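Local coordinates for DNA polymerase sliding clamp 2 (Thermococcus kodakarensis, PDB 3LX2), which forms a homotrimeric ring around DNA and probably tethers the DNA polymerase and other proteins to it during replication, at residues E26-V31 with E66-F71; Q37-D42 with P121-P126; T19-F24 with D72-L77. All blocks are in the same frame, centred on the assembly; numbering follows the deposited sequence.

Contact 1: residues E26-V31 with E66-F71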
loop_
_atom_site.group_PDB
_atom_site.type_symbol
_atom_site.label_atom_id
_atom_site.label_comp_id
_atom_site.label_asym_id
_atom_site.label_seq_id
_atom_site.Cartn_x
_atom_site.Cartn_y
_atom_site.Cartn_z
ATOM N N GLU A 26 4.445 27.752 2.804
ATOM C CA GLU A 26 5.262 28.241 3.878
ATOM C C GLU A 26 4.364 28.582 5.031
ATOM O O GLU A 26 3.212 28.994 4.830
ATOM C CB GLU A 26 6.003 29.527 3.477
ATOM C CG GLU A 26 6.494 29.564 2.005
ATOM C CD GLU A 26 7.510 30.682 1.751
ATOM O OE1 GLU A 26 7.215 31.863 2.147
ATOM O OE2 GLU A 26 8.600 30.364 1.167
ATOM N N ALA A 27 4.864 28.414 6.257
ATOM C CA ALA A 27 4.096 28.891 7.379
ATOM C C ALA A 27 4.896 29.742 8.337
ATOM O O ALA A 27 6.069 29.498 8.589
ATOM C CB ALA A 27 3.490 27.766 8.067
ATOM N N VAL A 28 4.241 30.773 8.842
ATOM C CA VAL A 28 4.779 31.584 9.896
ATOM C C VAL A 28 4.304 31.161 11.282
ATOM O O VAL A 28 3.134 31.268 11.624
ATOM C CB VAL A 28 4.364 33.056 9.668
ATOM C CG1 VAL A 28 4.961 33.976 10.773
ATOM C CG2 VAL A 28 4.764 33.516 8.233
ATOM N N PHE A 29 5.230 30.747 12.119
ATOM C CA PHE A 29 4.868 30.358 13.465
ATOM C C PHE A 29 5.189 31.472 14.432
ATOM O O PHE A 29 6.334 31.821 14.634
ATOM C CB PHE A 29 5.585 29.071 13.844
ATOM C CG PHE A 29 4.804 27.808 13.523
ATOM C CD1 PHE A 29 3.639 27.851 12.761
ATOM C CD2 PHE A 29 5.236 26.566 13.995
ATOM C CE1 PHE A 29 2.928 26.707 12.466
ATOM C CE2 PHE A 29 4.523 25.414 13.684
ATOM C CZ PHE A 29 3.357 25.498 12.924
ATOM N N GLN A 30 4.168 32.057 15.026
ATOM C CA GLN A 30 4.457 32.962 16.111
ATOM C C GLN A 30 4.707 32.167 17.391
ATOM O O GLN A 30 3.803 31.590 17.980
ATOM C CB GLN A 30 3.365 33.994 16.315
ATOM C CG GLN A 30 3.700 35.023 17.409
ATOM C CD GLN A 30 4.762 36.030 16.945
ATOM O OE1 GLN A 30 4.705 36.535 15.788
ATOM N NE2 GLN A 30 5.750 36.316 17.830
ATOM N N VAL A 31 5.964 32.170 17.802
ATOM C CA VAL A 31 6.364 31.485 18.995
ATOM C C VAL A 31 6.369 32.440 20.176
ATOM O O VAL A 31 7.283 33.270 20.296
ATOM C CB VAL A 31 7.766 30.899 18.847
ATOM C CG1 VAL A 31 8.036 29.981 19.969
ATOM C CG2 VAL A 31 7.924 30.214 17.527
ATOM N N GLU A 66 10.159 36.179 22.455
ATOM C CA GLU A 66 9.117 35.828 21.541
ATOM C C GLU A 66 9.432 36.314 20.160
ATOM O O GLU A 66 9.825 37.457 19.983
ATOM C CB GLU A 66 7.824 36.519 21.971
ATOM C CG GLU A 66 7.636 36.596 23.486
ATOM C CD GLU A 66 6.205 36.869 23.886
ATOM O OE1 GLU A 66 5.678 37.949 23.486
ATOM O OE2 GLU A 66 5.623 36.013 24.617
ATOM N N GLU A 67 9.211 35.454 19.175
ATOM C CA GLU A 67 9.420 35.797 17.791
ATOM C C GLU A 67 8.679 34.857 16.840
ATOM O O GLU A 67 8.338 33.714 17.198
ATOM C CB GLU A 67 10.909 35.813 17.451
ATOM C CG GLU A 67 11.596 34.468 17.512
ATOM C CD GLU A 67 12.848 34.413 16.622
ATOM O OE1 GLU A 67 13.930 34.038 17.142
ATOM O OE2 GLU A 67 12.747 34.739 15.399
ATOM N N ALA A 68 8.448 35.378 15.635
ATOM C CA ALA A 68 7.933 34.637 14.509
ATOM C C ALA A 68 9.040 33.975 13.736
ATOM O O ALA A 68 9.999 34.642 13.319
ATOM C CB ALA A 68 7.188 35.567 13.588
ATOM N N ILE A 69 8.894 32.672 13.508
ATOM C CA ILE A 69 9.742 31.955 12.560
ATOM C C ILE A 69 8.925 31.490 11.374
ATOM O O ILE A 69 7.701 31.288 11.473
ATOM C CB ILE A 69 10.430 30.730 13.176
ATOM C CG1 ILE A 69 9.431 29.915 13.992
ATOM C CG2 ILE A 69 11.650 31.154 14.006
ATOM C CD1 ILE A 69 9.993 28.619 14.519
ATOM N N ALA A 70 9.594 31.290 10.253
ATOM C CA ALA A 70 8.929 30.942 9.032
ATOM C C ALA A 70 9.792 29.936 8.286
ATOM O O ALA A 70 11.017 30.035 8.280
ATOM C CB ALA A 70 8.694 32.216 8.170
ATOM N N PHE A 71 9.162 28.953 7.662
ATOM C CA PHE A 71 9.951 27.919 7.007
ATOM C C PHE A 71 9.133 27.169 5.978
ATOM O O PHE A 71 7.915 27.280 5.928
ATOM C CB PHE A 71 10.543 26.955 8.047
ATOM C CG PHE A 71 9.560 26.570 9.090
ATOM C CD1 PHE A 71 8.729 25.485 8.896
ATOM C CD2 PHE A 71 9.418 27.336 10.237
ATOM C CE1 PHE A 71 7.777 25.158 9.844
ATOM C CE2 PHE A 71 8.484 27.014 11.185
ATOM C CZ PHE A 71 7.667 25.910 10.995
#

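Contact 2: residues Q37-D42 with P121-P126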
loop_
_atom_site.group_PDB
_atom_site.type_symbol
_atom_site.label_atom_id
_atom_site.label_comp_id
_atom_site.label_asym_id
_atom_site.label_seq_id
_atom_site.Cartn_x
_atom_site.Cartn_y
_atom_site.Cartn_z
ATOM N N GLN A 37 1.223 30.029 17.677
ATOM C CA GLN A 37 0.073 30.516 16.922
ATOM C C GLN A 37 0.455 30.751 15.489
ATOM O O GLN A 37 1.547 31.235 15.184
ATOM C CB GLN A 37 -0.480 31.833 17.539
ATOM C CG GLN A 37 -1.164 31.622 18.908
ATOM C CD GLN A 37 -1.532 32.909 19.633
ATOM O OE1 GLN A 37 -1.079 34.013 19.295
ATOM N NE2 GLN A 37 -2.343 32.767 20.664
ATOM N N MET A 38 -0.461 30.402 14.608
ATOM C CA MET A 38 -0.314 30.691 13.222
ATOM C C MET A 38 -1.671 31.057 12.683
ATOM O O MET A 38 -2.686 30.545 13.131
ATOM C CB MET A 38 0.247 29.498 12.476
ATOM C CG MET A 38 0.087 29.621 10.983
ATOM S SD MET A 38 0.600 28.088 10.232
ATOM C CE MET A 38 -0.070 28.284 8.615
ATOM N N ARG A 39 -1.658 31.960 11.714
ATOM C CA ARG A 39 -2.825 32.395 11.031
ATOM C C ARG A 39 -2.369 32.688 9.642
ATOM O O ARG A 39 -1.407 33.430 9.449
ATOM C CB ARG A 39 -3.408 33.650 11.646
ATOM C CG ARG A 39 -4.724 34.022 10.942
ATOM C CD ARG A 39 -5.547 35.074 11.651
ATOM N NE ARG A 39 -5.938 34.774 13.033
ATOM C CZ ARG A 39 -6.580 35.654 13.801
ATOM N NH1 ARG A 39 -6.887 36.869 13.308
ATOM N NH2 ARG A 39 -6.919 35.343 15.049
ATOM N N ALA A 40 -3.031 32.073 8.665
ATOM C CA ALA A 40 -2.612 32.241 7.290
ATOM C C ALA A 40 -3.809 32.049 6.373
ATOM O O ALA A 40 -4.870 31.529 6.815
ATOM C CB ALA A 40 -1.543 31.253 6.974
ATOM N N ILE A 41 -3.630 32.453 5.103
ATOM C CA ILE A 41 -4.663 32.288 4.062
ATOM C C ILE A 41 -4.034 31.743 2.801
ATOM O O ILE A 41 -2.930 32.097 2.441
ATOM C CB ILE A 41 -5.394 33.631 3.744
ATOM C CG1 ILE A 41 -5.975 34.267 5.002
ATOM C CG2 ILE A 41 -6.601 33.447 2.800
ATOM C CD1 ILE A 41 -6.727 35.599 4.718
ATOM N N ASP A 42 -4.751 30.892 2.093
ATOM C CA ASP A 42 -4.249 30.379 0.803
ATOM C C ASP A 42 -4.297 31.446 -0.305
ATOM O O ASP A 42 -5.107 32.371 -0.242
ATOM C CB ASP A 42 -5.003 29.090 0.392
ATOM C CG ASP A 42 -6.312 29.355 -0.303
ATOM O OD1 ASP A 42 -6.500 28.851 -1.438
ATOM O OD2 ASP A 42 -7.158 30.080 0.265
ATOM N N PRO A 121 1.761 39.870 7.105
ATOM C CA PRO A 121 0.925 41.028 7.416
ATOM C C PRO A 121 -0.250 40.568 8.263
ATOM O O PRO A 121 -0.716 39.427 8.119
ATOM C CB PRO A 121 0.451 41.515 6.041
ATOM C CG PRO A 121 0.506 40.306 5.145
ATOM C CD PRO A 121 1.490 39.314 5.762
ATOM N N GLU A 122 -0.698 41.444 9.156
ATOM C CA GLU A 122 -1.792 41.129 10.069
ATOM C C GLU A 122 -2.992 40.566 9.320
ATOM O O GLU A 122 -3.336 41.052 8.232
ATOM C CB GLU A 122 -2.194 42.381 10.867
ATOM C CG GLU A 122 -2.897 42.079 12.190
ATOM C CD GLU A 122 -2.184 41.003 13.006
ATOM O OE1 GLU A 122 -1.047 40.607 12.647
ATOM O OE2 GLU A 122 -2.763 40.548 14.013
ATOM N N ILE A 123 -3.603 39.517 9.874
ATOM C CA ILE A 123 -4.848 38.979 9.296
ATOM C C ILE A 123 -5.975 39.182 10.294
ATOM O O ILE A 123 -5.867 38.797 11.461
ATOM C CB ILE A 123 -4.736 37.498 8.810
ATOM C CG1 ILE A 123 -3.637 37.357 7.745
ATOM C CG2 ILE A 123 -6.068 37.024 8.240
ATOM C CD1 ILE A 123 -3.245 35.918 7.380
ATOM N N GLU A 124 -7.033 39.838 9.831
ATOM C CA GLU A 124 -8.145 40.196 10.689
ATOM C C GLU A 124 -9.358 39.329 10.379
ATOM O O GLU A 124 -9.718 39.106 9.218
ATOM C CB GLU A 124 -8.469 41.694 10.563
ATOM C CG GLU A 124 -7.658 42.607 11.520
ATOM C CD GLU A 124 -8.223 42.640 12.952
ATOM O OE1 GLU A 124 -9.458 42.470 13.100
ATOM O OE2 GLU A 124 -7.438 42.841 13.919
ATOM N N ILE A 125 -9.969 38.839 11.444
ATOM C CA ILE A 125 -11.070 37.908 11.364
ATOM C C ILE A 125 -12.397 38.637 11.593
ATOM O O ILE A 125 -12.691 39.078 12.718
ATOM C CB ILE A 125 -10.877 36.742 12.381
ATOM C CG1 ILE A 125 -12.104 35.807 12.386
ATOM C CG2 ILE A 125 -10.500 37.295 13.791
ATOM C CD1 ILE A 125 -11.972 34.581 13.289
ATOM N N PRO A 126 -13.194 38.792 10.517
ATOM C CA PRO A 126 -14.582 39.271 10.627
ATOM C C PRO A 126 -15.403 38.485 11.661
ATOM O O PRO A 126 -15.108 37.310 11.936
ATOM C CB PRO A 126 -15.162 39.021 9.228
ATOM C CG PRO A 126 -14.047 38.294 8.427
ATOM C CD PRO A 126 -12.771 38.657 9.113
#

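Contact 3: residues T19-F24 with D72-L77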
loop_
_atom_site.group_PDB
_atom_site.type_symbol
_atom_site.label_atom_id
_atom_site.label_comp_id
_atom_site.label_asym_id
_atom_site.label_seq_id
_atom_site.Cartn_x
_atom_site.Cartn_y
_atom_site.Cartn_z
ATOM N N THR A 19 -1.795 18.639 7.287
ATOM C CA THR A 19 -2.942 19.396 6.894
ATOM C C THR A 19 -2.542 20.798 6.346
ATOM O O THR A 19 -3.055 21.235 5.337
ATOM C CB THR A 19 -3.886 19.417 8.047
ATOM O OG1 THR A 19 -4.043 18.064 8.454
ATOM C CG2 THR A 19 -5.204 19.985 7.671
ATOM N N LEU A 20 -1.549 21.425 6.944
ATOM C CA LEU A 20 -1.139 22.767 6.534
ATOM C C LEU A 20 -0.500 22.776 5.168
ATOM O O LEU A 20 -0.784 23.655 4.342
ATOM C CB LEU A 20 -0.225 23.435 7.577
ATOM C CG LEU A 20 -0.809 23.484 8.987
ATOM C CD1 LEU A 20 0.094 24.257 10.014
ATOM C CD2 LEU A 20 -2.211 24.058 8.964
ATOM N N GLU A 21 0.349 21.792 4.912
ATOM C CA GLU A 21 1.127 21.781 3.667
ATOM C C GLU A 21 0.186 21.676 2.476
ATOM O O GLU A 21 0.555 22.008 1.343
ATOM C CB GLU A 21 2.110 20.621 3.683
ATOM C CG GLU A 21 3.185 20.610 2.568
ATOM C CD GLU A 21 2.669 20.018 1.301
ATOM O OE1 GLU A 21 1.859 19.083 1.399
ATOM O OE2 GLU A 21 3.035 20.479 0.199
ATOM N N LYS A 22 -1.029 21.203 2.718
ATOM C CA LYS A 22 -1.958 21.010 1.618
ATOM C C LYS A 22 -2.350 22.350 1.037
ATOM O O LYS A 22 -2.617 22.405 -0.119
ATOM C CB LYS A 22 -3.221 20.239 2.053
ATOM C CG LYS A 22 -2.988 18.736 2.293
ATOM C CD LYS A 22 -2.362 18.095 1.045
ATOM C CE LYS A 22 -1.885 16.690 1.312
ATOM N NZ LYS A 22 -3.051 15.811 1.513
ATOM N N PHE A 23 -2.326 23.419 1.850
ATOM C CA PHE A 23 -2.827 24.736 1.443
ATOM C C PHE A 23 -1.806 25.822 1.278
ATOM O O PHE A 23 -2.065 26.776 0.535
ATOM C CB PHE A 23 -3.869 25.260 2.446
ATOM C CG PHE A 23 -4.999 24.316 2.655
ATOM C CD1 PHE A 23 -6.014 24.214 1.695
ATOM C CD2 PHE A 23 -5.032 23.485 3.779
ATOM C CE1 PHE A 23 -7.084 23.315 1.871
ATOM C CE2 PHE A 23 -6.093 22.588 3.956
ATOM C CZ PHE A 23 -7.127 22.511 2.991
ATOM N N PHE A 24 -0.690 25.703 1.998
ATOM C CA PHE A 24 0.343 26.724 2.062
ATOM C C PHE A 24 1.708 26.161 1.805
ATOM O O PHE A 24 2.022 25.068 2.223
ATOM C CB PHE A 24 0.347 27.396 3.424
ATOM C CG PHE A 24 -1.016 27.613 3.983
ATOM C CD1 PHE A 24 -1.842 28.618 3.467
ATOM C CD2 PHE A 24 -1.490 26.805 4.982
ATOM C CE1 PHE A 24 -3.124 28.812 3.987
ATOM C CE2 PHE A 24 -2.745 26.986 5.493
ATOM C CZ PHE A 24 -3.575 27.986 4.992
ATOM N N ASP A 72 9.814 26.384 5.163
ATOM C CA ASP A 72 9.128 25.729 4.088
ATOM C C ASP A 72 8.321 24.510 4.610
ATOM O O ASP A 72 8.878 23.609 5.245
ATOM C CB ASP A 72 10.102 25.376 2.995
ATOM C CG ASP A 72 9.410 25.013 1.770
ATOM O OD1 ASP A 72 8.618 25.821 1.253
ATOM O OD2 ASP A 72 9.626 23.899 1.311
ATOM N N LEU A 73 7.004 24.519 4.358
ATOM C CA LEU A 73 6.140 23.542 4.986
ATOM C C LEU A 73 6.499 22.138 4.474
ATOM O O LEU A 73 6.659 21.188 5.242
ATOM C CB LEU A 73 4.658 23.895 4.818
ATOM C CG LEU A 73 3.910 24.694 5.902
ATOM C CD1 LEU A 73 2.590 25.371 5.423
ATOM C CD2 LEU A 73 3.605 23.855 7.136
ATOM N N LYS A 74 6.696 22.027 3.172
ATOM C CA LYS A 74 7.006 20.761 2.594
ATOM C C LYS A 74 8.360 20.264 3.050
ATOM O O LYS A 74 8.573 19.081 3.038
ATOM C CB LYS A 74 6.938 20.837 1.061
ATOM C CG LYS A 74 7.331 19.546 0.379
ATOM C CD LYS A 74 7.433 19.630 -1.169
ATOM C CE LYS A 74 6.071 19.775 -1.843
ATOM N NZ LYS A 74 5.721 21.203 -2.030
ATOM N N ARG A 75 9.304 21.135 3.406
ATOM C CA ARG A 75 10.628 20.641 3.842
ATOM C C ARG A 75 10.509 19.985 5.229
ATOM O O ARG A 75 11.062 18.907 5.500
ATOM C CB ARG A 75 11.619 21.788 3.935
ATOM C CG ARG A 75 12.689 21.834 2.872
ATOM C CD ARG A 75 13.702 22.900 3.317
ATOM N NE ARG A 75 15.056 22.404 3.106
ATOM C CZ ARG A 75 16.028 23.042 2.462
ATOM N NH1 ARG A 75 15.843 24.265 1.971
ATOM N NH2 ARG A 75 17.210 22.448 2.352
ATOM N N PHE A 76 9.772 20.669 6.082
ATOM C CA PHE A 76 9.550 20.309 7.442
ATOM C C PHE A 76 8.731 19.059 7.491
ATOM O O PHE A 76 8.948 18.213 8.330
ATOM C CB PHE A 76 8.746 21.426 8.089
ATOM C CG PHE A 76 8.574 21.289 9.564
ATOM C CD1 PHE A 76 9.590 20.760 10.353
ATOM C CD2 PHE A 76 7.407 21.729 10.169
ATOM C CE1 PHE A 76 9.446 20.663 11.738
ATOM C CE2 PHE A 76 7.242 21.609 11.556
ATOM C CZ PHE A 76 8.276 21.073 12.344
ATOM N N LEU A 77 7.787 18.948 6.578
ATOM C CA LEU A 77 6.883 17.808 6.567
ATOM C C LEU A 77 7.640 16.536 6.253
ATOM O O LEU A 77 7.395 15.497 6.886
ATOM C CB LEU A 77 5.721 17.983 5.581
ATOM C CG LEU A 77 4.788 16.759 5.451
ATOM C CD1 LEU A 77 4.148 16.410 6.787
ATOM C CD2 LEU A 77 3.727 17.052 4.378
#

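Contact 1: residues E26-V31 with E66-F71
Phe-29 and Ile-69 face each other as an antiparallel hydrogen-bonded pair. Phe-29 N donates to Ile-69 O at 2.6 Å. Ile-69 N returns a bond to Phe-29 O at 2.9 Å. Two further pairs extend the ladder. At one end Ala-27 and Phe-71 exchange longer bonds. At the other, Val-31 N reaches Glu-67 O at 2.9 Å, and Glu-67 N bonds to Val-31 O. CA-H...O contacts lie between the rungs, such as Ala-70 CA to Ala-27 O.

The side chains divide between two faces. Phe-29, Val-31, Ile-69 and Phe-71 share one. There the edge of the Phe-71 ring meets the face of Phe-29 in a T-shaped stack, with planes at 87° and centroids 5.5 Å apart. The leading atom is Phe-71 CZ, 3.9 Å from Phe-29 CD2. The ring reaches there because Phe-71 CG sits between the backbone N and the carbonyl carbon (chi1 44°). Val-31 CG2 packs on Ile-69 CG1 at 3.9 Å. Glu-67 points to this face too and pairs with Lys-93.

On the other face Val-28 straddles two alanines, CG1 on Ala-68 and CG2 on Ala-70. Gln-30 bends at chi2 (74°), which carries its amide back to the Glu-67 to Ala-68 peptide. Gln-30 NE2 lies 3.4 Å from Glu-67 C and is hydrogen-bonded to Asn-32 OD1. Strand 26-31 lies between 35-41 and 67-72, and 67-72 is the outermost strand of the sheet within this chain. The pair is thus an antiparallel ladder at the edge of the long sheet. Its largely apolar face, with Phe-29, Val-31, Ile-69 and Phe-71, turns inward, and Val-31 and Ile-69 pack on Phe-3 of strand 3-7 in the second sheet, as in the PCNA fold.

Contact 2: residues Q37-D42 with P121-P126
This is a surface contact between a loop and a strand, with Arg-39 and Ile-123 at its middle. Segment 121-126 has no regular structure and belongs to the linker between the two domains of the subunit. It runs across strand 35-41.

Arg-39 holds the linker by one hydrogen bond. Arg-39 NH1 donates to Ile-123 O at 2.9 Å, and the bond is bent, with 134° at the hydrogen. The oxygen lies near the guanidinium edge, somewhat out of its plane. A turn at chi3 (-57°) swings the guanidinium toward this carbonyl. Arg-39 NE also has a long, weak ion pair with Asp-50.

The aliphatic stem of Arg-39 runs alongside Ile-123 in the opposite direction, with Arg-39 CD 3.8 Å from Ile-123 CB. Ile-123 CD1 reaches past it to Ala-40 CA at 3.7 Å. Ile-123 CG2 meets Ile-41 CD1 at 3.9 Å, and Leu-48 touches both isoleucines. Ile-125 lays CG2 near Arg-39 NH1.

The linker thus rests on the sheet by one hydrogen bond and a small apolar patch. It matches the interdomain connecting loop of PCNA, beside which partner peptides bind in relatives.

Contact 3: residues T19-F24 with D72-L77
Leu-73 overlaps Leu-20 and Phe-24 with its two methyl groups. Leu-73 CD1 lies 3.6 Å from Phe-24 CB and 3.3 Å from Phe-24 O, near the edge of the Phe-24 ring. Leu-73 CD2 packs on Leu-20 CB at 3.9 Å. Leu-73 is buried against these two residues, and Ile-17 touches it from further back along helix 10-21. Its backbone is also hydrogen-bonded to Asp-25, just past the segment.

Glu-21 is the second side chain that carries the contact. Its CG stands anti to the backbone N (chi1 -169°), which lays the stem over the first turn of helix 73-80, and a bend at chi2 (-83°) then brings the carboxylate to Lys-74. Along the way Glu-21 CG passes 3.8 Å from Lys-74 CA. Glu-21 OE2 and Lys-74 NZ form a long salt bridge of 3.6 Å. The two side chains cross at a slant. Leu-77 comes in from one turn on and crosses Glu-21 at about a right angle, with Leu-77 CD2 4.0 Å from Glu-21 CB.

Leu-20 O takes two backbone N-H groups, from Phe-23 N at 2.9 Å and from Phe-24 N at 3.1 Å. Asp-72 holds the N-cap position of helix 73-80, and its O accepts a helical bond from Phe-76 N. On another side of that helix, Arg-75 makes a salt bridge with Asp-172 of a neighbouring subunit.

The contact therefore joins residues 19-24, at and after the last turns of helix 10-21, to the first turn of helix 73-80 in the N-terminal domain, with strand 47-54 touching Leu-20 and Phe-24. Such helices line the inner wall of PCNA rings, through which the DNA passes.

How the contacts relate
From the N terminus, the chain leaves helix 10-21 through residues 19-24 and enters strand 26-31, then strand 35-41. Strand 67-72 returns to pair with 26-31 and closes the loop of contact 1. The chain passes into helix 73-80, where contact 3 closes a slightly wider loop that encloses contact 1. Contact 2 closes much later, at 121-126, and crosses both loops. Met-38 packs on Ala-27 and Phe-29, Phe-71 meets Phe-76, and Phe-24 packs against Ile-41 and Asp-42, so all three contacts touch one another. Contact 1 joins two strands of the sheet and contact 3 two helical regions; sheet and helices meet where the contacts touch. Contact 2 fastens the linker onto the same sheet.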